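Local coordinates for protein heat-inducible transcription repressor HrcA (Thermotoga maritima, PDB 1STZ) that probably represses class I heat shock genes, the grpE-dnaK-dnaJ and groELS operons, as a DNA-binding transcriptional regulator, at residues G83-F86 and Y87-M91. Numbering follows the deposited sequence.
Sequences GLRF and YYEEM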
# COMPACT_ATOMS: atom_id res chain seq x y z
N GLY A 83 11.49 -27.54 20.24
CA GLY A 83 11.67 -26.20 20.75
C GLY A 83 11.01 -25.14 19.91
O GLY A 83 10.49 -24.16 20.43
N LEU A 84 11.03 -25.31 18.60
CA LEU A 84 10.31 -24.40 17.72
C LEU A 84 8.81 -24.46 17.95
O LEU A 84 8.16 -23.44 17.96
CB LEU A 84 10.64 -24.66 16.25
CG LEU A 84 12.09 -24.39 15.90
CD1 LEU A 84 12.38 -24.92 14.48
CD2 LEU A 84 12.41 -22.91 16.00
N ARG A 85 8.27 -25.66 18.14
CA ARG A 85 6.85 -25.86 18.43
C ARG A 85 6.50 -25.22 19.76
O ARG A 85 5.49 -24.56 19.86
CB ARG A 85 6.50 -27.35 18.45
CG ARG A 85 5.13 -27.76 19.02
CD ARG A 85 3.90 -27.12 18.41
NE ARG A 85 3.72 -27.46 17.00
CZ ARG A 85 2.72 -27.05 16.25
NH1 ARG A 85 1.74 -26.30 16.74
NH2 ARG A 85 2.67 -27.42 14.99
N PHE A 86 7.35 -25.39 20.76
CA PHE A 86 7.10 -24.77 22.07
C PHE A 86 7.01 -23.26 21.91
O PHE A 86 6.10 -22.65 22.43
CB PHE A 86 8.22 -25.13 23.06
CG PHE A 86 8.13 -24.37 24.36
CD1 PHE A 86 7.37 -24.87 25.41
CD2 PHE A 86 8.77 -23.15 24.52
CE1 PHE A 86 7.28 -24.16 26.61
CE2 PHE A 86 8.70 -22.45 25.71
CZ PHE A 86 7.95 -22.96 26.76
N TYR A 87 7.94 -22.68 21.15
CA TYR A 87 7.97 -21.23 20.93
C TYR A 87 6.68 -20.76 20.27
O TYR A 87 6.04 -19.85 20.76
CB TYR A 87 9.17 -20.84 20.07
CG TYR A 87 9.19 -19.39 19.63
CD1 TYR A 87 9.66 -18.39 20.48
CD2 TYR A 87 8.77 -19.03 18.36
CE1 TYR A 87 9.67 -17.05 20.07
CE2 TYR A 87 8.79 -17.70 17.93
CZ TYR A 87 9.24 -16.72 18.79
OH TYR A 87 9.26 -15.40 18.36
N TYR A 88 6.29 -21.41 19.18
CA TYR A 88 5.04 -21.08 18.48
C TYR A 88 3.81 -21.11 19.39
O TYR A 88 2.98 -20.20 19.34
CB TYR A 88 4.82 -22.04 17.30
CG TYR A 88 3.51 -21.85 16.56
CD1 TYR A 88 3.33 -20.80 15.69
CD2 TYR A 88 2.47 -22.74 16.73
CE1 TYR A 88 2.11 -20.61 15.02
CE2 TYR A 88 1.27 -22.59 16.06
CZ TYR A 88 1.09 -21.53 15.20
OH TYR A 88 -0.11 -21.37 14.54
N GLU A 89 3.67 -22.16 20.20
CA GLU A 89 2.53 -22.30 21.10
C GLU A 89 2.47 -21.15 22.11
O GLU A 89 1.39 -20.67 22.44
CB GLU A 89 2.58 -23.63 21.87
CG GLU A 89 2.33 -24.87 21.02
CD GLU A 89 0.93 -24.90 20.43
OE1 GLU A 89 -0.05 -24.67 21.18
OE2 GLU A 89 0.81 -25.15 19.22
N GLU A 90 3.62 -20.71 22.59
CA GLU A 90 3.68 -19.61 23.55
C GLU A 90 3.37 -18.27 22.89
O GLU A 90 2.74 -17.42 23.52
CB GLU A 90 5.05 -19.56 24.25
CG GLU A 90 5.26 -20.69 25.26
CD GLU A 90 4.35 -20.59 26.49
OE1 GLU A 90 3.91 -19.46 26.85
OE2 GLU A 90 4.08 -21.65 27.11
N MET A 91 3.78 -18.07 21.64
CA MET A 91 3.44 -16.82 20.93
C MET A 91 1.97 -16.77 20.59
O MET A 91 1.38 -15.71 20.60
CB MET A 91 4.26 -16.64 19.65
CG MET A 91 5.75 -16.50 19.89
SD MET A 91 6.35 -14.79 20.06
CE MET A 91 5.12 -13.99 21.10
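Phe86 lies with one ring face against the aliphatic part of Glu90, one helical turn on: Glu90 CG sits 4.1 Å from the centroid of the Phe86 ring in a CH-pi contact, displaced toward the rim near CZ. The same i to i+4 spacing serves charge at Arg85. Its chain bends at chi2 (56°) and chi3 (63°), which carries the guanidinium forward along the helix until NH1 meets OE2 of Glu89 at 2.9 Å in a salt bridge. The carboxylate oxygen lies in the guanidinium plane, and the two flat groups are nearly coplanar, 27° apart. NH1 also passes 3.6 Å from CD2 of Tyr88, whose ring stands almost perpendicular to the guanidinium. NH2 turns to a second carboxylate, that of Glu278, so a leucine in place of Arg85 would probably leave both acids without their shared cation. Beneath these side chains run regular i to i+4 backbone bonds, such as Glu89 N to Arg85 O at 3.0 Å. Helix 81-94, probably part of the winged-helix DNA-binding region, packs Phe86 and Tyr87 on helix 17-33, while Leu84 touches strand 272-275 and Tyr88 both that strand and helix 314-334, joining this region to the C-terminal part.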